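Local structure of chorismatase (Streptomyces hygroscopicus, 4BPS) at residues Gly109-Ala114 with Gly187-Val192; Val160-Ala165 with Pro223-Arg228; Ile171-Met176 with Thr211-Pro216. The protein catalyses the hydrolysis of chorismate to a dihydroxycyclohexadiene carboxylic acid and pyruvate in the biosynthesis of the immunosuppressants FK506 and FK520. All coordinates share one frame; numbering follows the deposited sequence.

Interaction 1 of 3, residues Gly109-Ala114 with Gly187-Val192; sequences GRYADA and GGITCV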
loop_
_atom_site.group_PDB
_atom_site.type_symbol
_atom_site.label_atom_id
_atom_site.label_comp_id
_atom_site.label_asym_id
_atom_site.label_seq_id
_atom_site.Cartn_x
_atom_site.Cartn_y
_atom_site.Cartn_z
ATOM N N GLY A 109 -16.614 4.884 15.786
ATOM C CA GLY A 109 -17.486 3.726 15.802
ATOM C C GLY A 109 -17.951 3.293 14.419
ATOM O O GLY A 109 -18.482 2.206 14.275
ATOM N N ARG A 110 -17.733 4.129 13.404
ATOM C CA ARG A 110 -18.278 3.924 12.063
ATOM C C ARG A 110 -17.299 4.519 11.056
ATOM O O ARG A 110 -16.788 5.617 11.310
ATOM C CB ARG A 110 -19.656 4.655 11.916
ATOM C CG ARG A 110 -20.734 4.223 12.907
ATOM C CD ARG A 110 -22.103 4.838 12.585
ATOM N NE ARG A 110 -23.173 4.449 13.516
ATOM C CZ ARG A 110 -23.573 5.159 14.574
ATOM N NH1 ARG A 110 -24.556 4.705 15.340
ATOM N NH2 ARG A 110 -23.009 6.324 14.889
ATOM N N TYR A 111 -17.066 3.866 9.914
ATOM C CA TYR A 111 -16.068 4.360 8.968
ATOM C C TYR A 111 -16.534 4.498 7.539
ATOM O O TYR A 111 -15.846 5.191 6.774
ATOM C CB TYR A 111 -14.833 3.453 8.970
ATOM C CG TYR A 111 -14.037 3.495 10.235
ATOM C CD1 TYR A 111 -13.289 4.623 10.567
ATOM C CD2 TYR A 111 -14.030 2.414 11.108
ATOM C CE1 TYR A 111 -12.552 4.675 11.716
ATOM C CE2 TYR A 111 -13.276 2.457 12.278
ATOM C CZ TYR A 111 -12.533 3.600 12.568
ATOM O OH TYR A 111 -11.761 3.693 13.713
ATOM N N ALA A 112 -17.639 3.883 7.109
ATOM C CA ALA A 112 -17.949 3.917 5.674
ATOM C C ALA A 112 -18.119 5.334 5.136
ATOM O O ALA A 112 -17.558 5.679 4.097
ATOM C CB ALA A 112 -19.188 3.087 5.348
ATOM N N ASP A 113 -18.940 6.148 5.799
ATOM C CA ASP A 113 -19.195 7.486 5.289
ATOM C C ASP A 113 -17.901 8.314 5.264
ATOM O O ASP A 113 -17.613 9.025 4.298
ATOM C CB ASP A 113 -20.256 8.182 6.132
ATOM C CG ASP A 113 -21.601 7.481 6.068
ATOM O OD1 ASP A 113 -21.973 6.954 4.995
ATOM O OD2 ASP A 113 -22.310 7.467 7.086
ATOM N N ALA A 114 -17.102 8.213 6.313
ATOM C CA ALA A 114 -15.853 8.970 6.381
ATOM C C ALA A 114 -14.839 8.486 5.341
ATOM O O ALA A 114 -14.082 9.292 4.791
ATOM C CB ALA A 114 -15.262 8.850 7.771
ATOM N N GLY A 187 -5.721 4.886 15.832
ATOM C CA GLY A 187 -5.610 5.963 14.877
ATOM C C GLY A 187 -6.503 5.940 13.658
ATOM O O GLY A 187 -6.117 6.479 12.611
ATOM N N GLY A 188 -7.700 5.369 13.749
ATOM C CA GLY A 188 -8.626 5.462 12.625
ATOM C C GLY A 188 -8.049 4.886 11.338
ATOM O O GLY A 188 -7.354 3.866 11.340
ATOM N N ILE A 189 -8.362 5.535 10.218
ATOM C CA ILE A 189 -7.966 5.035 8.910
ATOM C C ILE A 189 -7.081 6.074 8.234
ATOM O O ILE A 189 -7.470 7.224 8.090
ATOM C CB ILE A 189 -9.165 4.681 8.038
ATOM C CG1 ILE A 189 -10.008 3.581 8.718
ATOM C CG2 ILE A 189 -8.693 4.218 6.649
ATOM C CD1 ILE A 189 -11.199 3.097 7.932
ATOM N N THR A 190 -5.891 5.633 7.807
ATOM C CA THR A 190 -4.929 6.473 7.105
ATOM C C THR A 190 -4.772 5.940 5.681
ATOM O O THR A 190 -4.578 4.738 5.488
ATOM C CB THR A 190 -3.576 6.453 7.817
ATOM O OG1 THR A 190 -3.727 6.870 9.172
ATOM C CG2 THR A 190 -2.544 7.356 7.149
ATOM N N CYS A 191 -4.826 6.859 4.722
ATOM C CA CYS A 191 -4.636 6.551 3.310
ATOM C C CYS A 191 -3.419 7.301 2.767
ATOM O O CYS A 191 -3.269 8.516 2.972
ATOM C CB CYS A 191 -5.879 6.947 2.516
ATOM S SG CYS A 191 -5.751 6.723 0.711
ATOM N N VAL A 192 -2.538 6.547 2.106
ATOM C CA VAL A 192 -1.366 7.096 1.447
ATOM C C VAL A 192 -1.504 6.775 -0.028
ATOM O O VAL A 192 -1.945 5.680 -0.367
ATOM C CB VAL A 192 -0.075 6.442 2.020
ATOM C CG1 VAL A 192 1.182 7.010 1.384
ATOM C CG2 VAL A 192 -0.031 6.546 3.533
#
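In the YjgF-like fold of chorismatase, a helix lies across a mixed beta-sheet, and this contact is made where Tyr111, the N-cap residue of helix 112-129, meets Gly188 and Ile189 at the start of strand 189-196. Ile189 packs on one face of the phenol ring. Its CG1 stands over that face, displaced toward the rim and 4.2 Å from the centroid of the Tyr111 ring, its direction tilted 24° from the ring normal: a CH-pi contact. The extended outer torsion (chi2 -178°) carries the chain on toward the base of the ring, where Ile189 CD1 comes 3.7 Å from Tyr111 CG and 3.8 Å from Tyr111 CB. Tyr111 itself turns CG away from its carbonyl carbon (chi1 -68°), which sends the ring across the gap to the strand. At the far end of the ring Gly188 CA approaches at an angle that is neither face-on nor edge-on, 3.8 Å from Tyr111 OH and 4.1 Å from Tyr111 CE1. Gly188 takes a positive phi, easiest for a residue without a side chain.

The surroundings are buried: Ile189 also packs on Thr105, Thr115, Val141 and Phe158, so it sits between the sheet and the helices. Asp157 of helix 154-169 accepts from Tyr111 N, while Tyr111 O receives the hydroxyl of Thr115. With a CH-pi contact and carbon packing but no polar bond between the segments, the ring is probably held to the strand mainly by dispersion; the bonds at Tyr111 N and O hold the backbone at the helix start, and the one from Ser108 N to Tyr111 OH fixes the far end of the ring.

Interaction 2 of 3, residues Val160-Ala165 with Pro223-Arg228; sequences VGRAQA and PPVFAR. With 3EB (3-(2-carboxyethyl)benzoic acid), chain B.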
loop_
_atom_site.group_PDB
_atom_site.type_symbol
_atom_site.label_atom_id
_atom_site.label_comp_id
_atom_site.label_asym_id
_atom_site.label_seq_id
_atom_site.Cartn_x
_atom_site.Cartn_y
_atom_site.Cartn_z
ATOM N N VAL A 160 -17.005 -0.828 2.088
ATOM C CA VAL A 160 -18.222 -0.145 1.655
ATOM C C VAL A 160 -17.885 1.307 1.281
ATOM O O VAL A 160 -18.294 1.803 0.221
ATOM C CB VAL A 160 -19.310 -0.182 2.754
ATOM C CG1 VAL A 160 -20.460 0.765 2.424
ATOM C CG2 VAL A 160 -19.831 -1.612 2.942
ATOM N N GLY A 161 -17.170 2.005 2.158
ATOM C CA GLY A 161 -16.842 3.392 1.888
ATOM C C GLY A 161 -15.976 3.609 0.657
ATOM O O GLY A 161 -16.217 4.513 -0.147
ATOM N N ARG A 162 -14.945 2.782 0.508
ATOM C CA ARG A 162 -14.108 2.890 -0.677
ATOM C C ARG A 162 -14.930 2.670 -1.949
ATOM O O ARG A 162 -14.843 3.436 -2.897
ATOM C CB ARG A 162 -12.941 1.915 -0.564
ATOM C CG ARG A 162 -12.096 1.835 -1.822
ATOM C CD ARG A 162 -10.794 1.039 -1.625
ATOM N NE ARG A 162 -11.062 -0.354 -1.224
ATOM C CZ ARG A 162 -10.119 -1.216 -0.848
ATOM N NH1 ARG A 162 -8.820 -0.859 -0.830
ATOM N NH2 ARG A 162 -10.469 -2.443 -0.468
ATOM N N ALA A 163 -15.755 1.623 -1.949
ATOM C CA ALA A 163 -16.571 1.301 -3.109
ATOM C C ALA A 163 -17.525 2.454 -3.418
ATOM O O ALA A 163 -17.741 2.791 -4.594
ATOM C CB ALA A 163 -17.333 -0.007 -2.884
ATOM N N GLN A 164 -18.129 3.034 -2.386
ATOM C CA GLN A 164 -19.045 4.160 -2.581
ATOM C C GLN A 164 -18.336 5.341 -3.236
ATOM O O GLN A 164 -18.909 5.998 -4.121
ATOM C CB GLN A 164 -19.685 4.572 -1.252
ATOM C CG GLN A 164 -20.724 5.675 -1.379
ATOM C CD GLN A 164 -21.282 6.059 -0.038
ATOM O OE1 GLN A 164 -21.694 5.185 0.728
ATOM N NE2 GLN A 164 -21.307 7.361 0.264
ATOM N N ALA A 165 -17.104 5.620 -2.817
ATOM C CA ALA A 165 -16.354 6.723 -3.409
ATOM C C ALA A 165 -16.094 6.482 -4.901
ATOM O O ALA A 165 -16.119 7.433 -5.679
ATOM C CB ALA A 165 -15.052 6.964 -2.687
ATOM N N PRO A 223 -17.287 -5.618 -2.231
ATOM C CA PRO A 223 -15.963 -6.245 -2.353
ATOM C C PRO A 223 -14.846 -5.229 -2.244
ATOM O O PRO A 223 -15.030 -4.020 -2.479
ATOM C CB PRO A 223 -15.988 -6.852 -3.763
ATOM C CG PRO A 223 -16.940 -6.013 -4.495
ATOM C CD PRO A 223 -18.012 -5.623 -3.506
ATOM N N PRO A 224 -13.654 -5.718 -1.898
ATOM C CA PRO A 224 -12.462 -4.883 -2.057
ATOM C C PRO A 224 -12.235 -4.551 -3.517
ATOM O O PRO A 224 -12.837 -5.173 -4.403
ATOM C CB PRO A 224 -11.320 -5.751 -1.501
ATOM C CG PRO A 224 -11.899 -7.067 -1.198
ATOM C CD PRO A 224 -13.334 -7.113 -1.576
ATOM N N VAL A 225 -11.389 -3.554 -3.778
ATOM C CA VAL A 225 -11.015 -3.213 -5.147
ATOM C C VAL A 225 -9.574 -2.769 -5.139
ATOM O O VAL A 225 -9.196 -1.920 -4.336
ATOM C CB VAL A 225 -11.951 -2.135 -5.736
ATOM C CG1 VAL A 225 -12.015 -0.865 -4.854
ATOM C CG2 VAL A 225 -11.552 -1.774 -7.148
ATOM N N PHE A 226 -8.774 -3.391 -6.000
ATOM C CA PHE A 226 -7.339 -3.098 -6.135
ATOM C C PHE A 226 -6.723 -4.045 -7.154
ATOM O O PHE A 226 -7.195 -5.178 -7.320
ATOM C CB PHE A 226 -6.552 -3.186 -4.798
ATOM C CG PHE A 226 -6.630 -4.521 -4.103
ATOM C CD1 PHE A 226 -7.637 -4.803 -3.182
ATOM C CD2 PHE A 226 -5.679 -5.495 -4.346
ATOM C CE1 PHE A 226 -7.696 -6.015 -2.542
ATOM C CE2 PHE A 226 -5.734 -6.718 -3.709
ATOM C CZ PHE A 226 -6.751 -6.987 -2.821
ATOM N N ALA A 227 -5.629 -3.601 -7.766
ATOM C CA ALA A 227 -4.839 -4.446 -8.655
ATOM C C ALA A 227 -3.820 -5.230 -7.844
ATOM O O ALA A 227 -3.495 -4.846 -6.723
ATOM C CB ALA A 227 -4.119 -3.591 -9.676
ATOM N N ARG A 228 -3.260 -6.297 -8.416
ATOM C CA ARG A 228 -2.271 -7.111 -7.688
ATOM C C ARG A 228 -0.842 -6.524 -7.794
ATOM O O ARG A 228 0.019 -6.800 -6.939
ATOM C CB ARG A 228 -2.332 -8.579 -8.146
ATOM C CG ARG A 228 -3.717 -9.177 -7.960
ATOM C CD ARG A 228 -4.100 -9.269 -6.498
ATOM N NE ARG A 228 -5.513 -9.609 -6.352
ATOM C CZ ARG A 228 -6.051 -10.003 -5.202
ATOM N NH1 ARG A 228 -5.305 -10.117 -4.112
ATOM N NH2 ARG A 228 -7.347 -10.293 -5.155
HETATM C C 3EB B . -6.488 -10.085 -0.458
HETATM O O 3EB B . -7.693 -9.844 -0.585
HETATM C CA 3EB B . -5.765 -9.876 0.843
HETATM O OAB 3EB B . -8.407 -3.935 0.766
HETATM O OAD 3EB B . -6.807 -2.641 -0.064
HETATM C CAE 3EB B . -4.626 -7.170 0.029
HETATM C CAF 3EB B . -4.293 -5.971 -0.589
HETATM C CAG 3EB B . -5.795 -7.278 0.784
HETATM C CAH 3EB B . -5.111 -4.863 -0.456
HETATM C CAL 3EB B . -7.237 -3.780 0.359
HETATM C CAM 3EB B . -6.618 -6.156 0.891
HETATM C CAN 3EB B . -6.298 -4.952 0.263
HETATM O OXT 3EB B . -5.781 -10.587 -1.414
HETATM C C2 3EB B . -6.166 -8.552 1.525
HETATM O O HOH W 1 -13.763 -1.618 -1.445
#
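Arg162 reaches from helix 154-169 to Pro224 and Val225 and, beyond them, grips the ligand 3-(2-carboxyethyl)benzoic acid in the active-site pocket of this YjgF-like fold. The grip is bidentate: Arg162 NH1 gives a nearly straight bond to ligand OAD (2.8 Å, 177°), and Arg162 NH2 a somewhat bent one to ligand OAB (2.8 Å, 162°), with OAB near the guanidinium plane. Both oxygens of the ring carboxylate are thus held by one cation. At the other end of the ligand, Arg228 NH1 bonds OXT at 2.8 Å, also near its guanidinium plane. Both arginines are known substrate-binding residues. Between them Phe226 stacks its face on the ligand ring, Phe226 CE1 being 3.3 Å from ligand CAN, and Phe226 CE2 also lies over a face of the Arg228 guanidinium.

Behind this first shell, Pro223-Val225 of the irregular 223-228 segment lie against the Arg162 side chain. The carbonyl oxygen of Val225 sits over the middle of one guanidinium face, 3.6 Å above its plane, and the carbonyl's negative end probably steadies the charge. Val225 CG1 packs 3.8 Å from Arg162 NE. Arg162 leaves the helix extended and bends only at its third torsion (chi3 60°), which turns the guanidinium toward the ligand. Tyr155, two turns earlier on helix 154-169, adds a hydrogen bond to the ligand and touches both Arg162 and Pro224. Val225 N, over the same guanidinium, is buried and has no hydrogen-bond partner in the model. A single water ties the helix to the loop: it accepts from Arg162 NE at 3.0 Å, near the guanidinium plane, and donates to Pro223 O at 2.9 Å.

Interaction 3 of 3, residues Ile171-Met176 with Thr211-Pro216; sequences IDPATM and TAHHYP. With 3EB (3-(2-carboxyethyl)benzoic acid), chain B.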
loop_
_atom_site.group_PDB
_atom_site.type_symbol
_atom_site.label_atom_id
_atom_site.label_comp_id
_atom_site.label_asym_id
_atom_site.label_seq_id
_atom_site.Cartn_x
_atom_site.Cartn_y
_atom_site.Cartn_z
ATOM N N ILE A 171 -15.537 6.296 -11.099
ATOM C CA ILE A 171 -14.239 5.652 -11.257
ATOM C C ILE A 171 -14.417 4.179 -11.665
ATOM O O ILE A 171 -15.142 3.428 -11.004
ATOM C CB ILE A 171 -13.431 5.719 -9.928
ATOM C CG1 ILE A 171 -13.258 7.173 -9.428
ATOM C CG2 ILE A 171 -12.077 5.023 -10.061
ATOM C CD1 ILE A 171 -12.355 8.049 -10.281
ATOM N N ASP A 172 -13.737 3.774 -12.728
ATOM C CA ASP A 172 -13.725 2.385 -13.158
ATOM C C ASP A 172 -12.879 1.568 -12.175
ATOM O O ASP A 172 -11.693 1.870 -11.985
ATOM C CB ASP A 172 -13.115 2.341 -14.558
ATOM C CG ASP A 172 -13.012 0.941 -15.146
ATOM O OD1 ASP A 172 -13.185 -0.068 -14.454
ATOM O OD2 ASP A 172 -12.736 0.854 -16.358
ATOM N N PRO A 173 -13.456 0.515 -11.536
ATOM C CA PRO A 173 -12.657 -0.263 -10.566
ATOM C C PRO A 173 -11.369 -0.834 -11.153
ATOM O O PRO A 173 -10.410 -1.003 -10.410
ATOM C CB PRO A 173 -13.627 -1.381 -10.128
ATOM C CG PRO A 173 -14.620 -1.491 -11.269
ATOM C CD PRO A 173 -14.793 -0.062 -11.742
ATOM N N ALA A 174 -11.345 -1.115 -12.455
ATOM C CA ALA A 174 -10.140 -1.667 -13.073
ATOM C C ALA A 174 -8.974 -0.668 -13.065
ATOM O O ALA A 174 -7.822 -1.071 -13.271
ATOM C CB ALA A 174 -10.444 -2.138 -14.494
ATOM N N THR A 175 -9.257 0.615 -12.828
ATOM C CA THR A 175 -8.187 1.625 -12.773
ATOM C C THR A 175 -7.545 1.739 -11.400
ATOM O O THR A 175 -6.549 2.437 -11.268
ATOM C CB THR A 175 -8.655 3.018 -13.227
ATOM O OG1 THR A 175 -9.604 3.554 -12.293
ATOM C CG2 THR A 175 -9.228 2.968 -14.651
HETATM N N MSE A 176 -8.070 1.054 -10.382
HETATM C CA MSE A 176 -7.431 1.143 -9.078
HETATM C C MSE A 176 -6.134 0.350 -9.094
HETATM O O MSE A 176 -6.098 -0.806 -9.511
HETATM C CB MSE A 176 -8.334 0.657 -7.949
HETATM C CG MSE A 176 -9.639 1.467 -7.774
HETATM SE SE MSE A 176 -9.386 3.390 -7.542
HETATM C CE MSE A 176 -8.597 3.344 -5.812
ATOM N N THR A 211 -9.682 -11.486 -9.196
ATOM C CA THR A 211 -9.698 -10.024 -9.123
ATOM C C THR A 211 -10.526 -9.571 -7.929
ATOM O O THR A 211 -11.653 -10.049 -7.729
ATOM C CB THR A 211 -10.248 -9.485 -10.437
ATOM O OG1 THR A 211 -9.301 -9.800 -11.466
ATOM C CG2 THR A 211 -10.463 -7.988 -10.422
ATOM N N ALA A 212 -9.958 -8.667 -7.130
ATOM C CA ALA A 212 -10.539 -8.303 -5.832
ATOM C C ALA A 212 -12.001 -7.879 -5.962
ATOM O O ALA A 212 -12.849 -8.331 -5.178
ATOM C CB ALA A 212 -9.686 -7.225 -5.162
ATOM N N HIS A 213 -12.304 -7.004 -6.933
ATOM C CA HIS A 213 -13.683 -6.516 -6.994
ATOM C C HIS A 213 -14.657 -7.534 -7.570
ATOM O O HIS A 213 -15.856 -7.273 -7.633
ATOM C CB HIS A 213 -13.791 -5.139 -7.666
ATOM C CG HIS A 213 -13.505 -5.099 -9.124
ATOM N ND1 HIS A 213 -12.234 -4.906 -9.635
ATOM C CD2 HIS A 213 -14.352 -5.125 -10.180
ATOM C CE1 HIS A 213 -12.316 -4.866 -10.956
ATOM N NE2 HIS A 213 -13.585 -4.990 -11.313
ATOM N N HIS A 214 -14.138 -8.713 -7.932
ATOM C CA HIS A 214 -14.972 -9.869 -8.301
ATOM C C HIS A 214 -15.148 -10.858 -7.153
ATOM O O HIS A 214 -15.759 -11.908 -7.351
ATOM C CB HIS A 214 -14.366 -10.608 -9.505
ATOM C CG HIS A 214 -14.348 -9.800 -10.755
ATOM N ND1 HIS A 214 -13.689 -10.217 -11.891
ATOM C CD2 HIS A 214 -14.908 -8.608 -11.057
ATOM C CE1 HIS A 214 -13.832 -9.307 -12.839
ATOM N NE2 HIS A 214 -14.575 -8.323 -12.361
ATOM N N TYR A 215 -14.625 -10.565 -5.972
ATOM C CA TYR A 215 -14.828 -11.459 -4.850
ATOM C C TYR A 215 -16.324 -11.703 -4.609
ATOM O O TYR A 215 -17.146 -10.800 -4.747
ATOM C CB TYR A 215 -14.234 -10.903 -3.564
ATOM C CG TYR A 215 -12.724 -11.018 -3.355
ATOM C CD1 TYR A 215 -11.864 -11.544 -4.327
ATOM C CD2 TYR A 215 -12.166 -10.597 -2.165
ATOM C CE1 TYR A 215 -10.512 -11.625 -4.083
ATOM C CE2 TYR A 215 -10.811 -10.651 -1.913
ATOM C CZ TYR A 215 -9.977 -11.160 -2.876
ATOM O OH TYR A 215 -8.596 -11.222 -2.692
ATOM N N PRO A 216 -16.663 -12.910 -4.146
ATOM C CA PRO A 216 -18.067 -13.228 -3.877
ATOM C C PRO A 216 -18.555 -12.514 -2.615
ATOM O O PRO A 216 -17.778 -11.953 -1.828
ATOM C CB PRO A 216 -18.035 -14.747 -3.687
ATOM C CG PRO A 216 -16.661 -15.027 -3.155
ATOM C CD PRO A 216 -15.775 -14.062 -3.887
HETATM C C 3EB B . -6.488 -10.085 -0.458
HETATM O O 3EB B . -7.693 -9.844 -0.585
HETATM C CA 3EB B . -5.765 -9.876 0.843
HETATM O OAB 3EB B . -8.407 -3.935 0.766
HETATM O OAD 3EB B . -6.807 -2.641 -0.064
HETATM C CAE 3EB B . -4.626 -7.170 0.029
HETATM C CAF 3EB B . -4.293 -5.971 -0.589
HETATM C CAG 3EB B . -5.795 -7.278 0.784
HETATM C CAH 3EB B . -5.111 -4.863 -0.456
HETATM C CAL 3EB B . -7.237 -3.780 0.359
HETATM C CAM 3EB B . -6.618 -6.156 0.891
HETATM C CAN 3EB B . -6.298 -4.952 0.263
HETATM O OXT 3EB B . -5.781 -10.587 -1.414
HETATM C C2 3EB B . -6.166 -8.552 1.525
#
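The imidazole of His213 carries Pro173 on one face, and Ala174 N comes toward it obliquely. Pro173 CB stands over the middle of the His213 ring, 3.6 Å from its centroid and only 1° off the normal, a CH-pi contact; Pro173 CG reaches out over the rim to 3.6 Å from His213 NE2. The two side chains cross at about a right angle. His213 holds CG between its own backbone N and carbonyl carbon (chi1 69°), and this rotation swings the ring out toward the proline. Tyr215, two residues on, has Ala212 CA off-centre over one face and, at its edge and in plane, atom O of 3-(2-carboxyethyl)benzoic acid, from the carboxylate of the carboxyethyl arm; Tyr215 OH donates to this ligand O at 2.7 Å. The same hydroxyl also pairs with Arg228 NH2.

The proline is set by its own turn. Asp172 OD1 accepts from Ala174 N at 2.9 Å, met 51° out of the carboxylate plane, and this makes an Asx turn. Asp172 O receives both Thr175 N and Thr175 OG1, the latter at 2.7 Å, and so opens the 3-10 turn 173-175. With an alanine in place of His213 the imidazole is gone, and Pro173 CB and CG would probably be left without their mate, opening a gap between the two turns.

The contact is at the surface, joining two short 3-10 turns, 173-175 after helix 154-169 and 212-214 after strand 201-204; the second delivers Tyr215, a substrate-binding residue, to the ligand pocket.

From the N terminus the chain passes 109-114, 160-165, 171-176, 187-192, 211-216 and 223-228. Interaction 1 closes the first loop, tying the start of helix 112-129 to strand 189-196. Interaction 2 starts inside it, on helix 154-169, and closes beyond it, so the two cross. Interaction 3 also crosses interaction 1 but lies within the span of interaction 2. The first turn of helix 112-129 meets the middle of helix 154-169 where Ala112 CB packs against Val160 and Gly161. Interactions 2 and 3 share the ligand, and Pro224 O lies against His213 CB. Interaction 1 joins helix to sheet, while 2 and 3 tie helix 154-169 and the loop after it to the 205-228 loop beside the pocket.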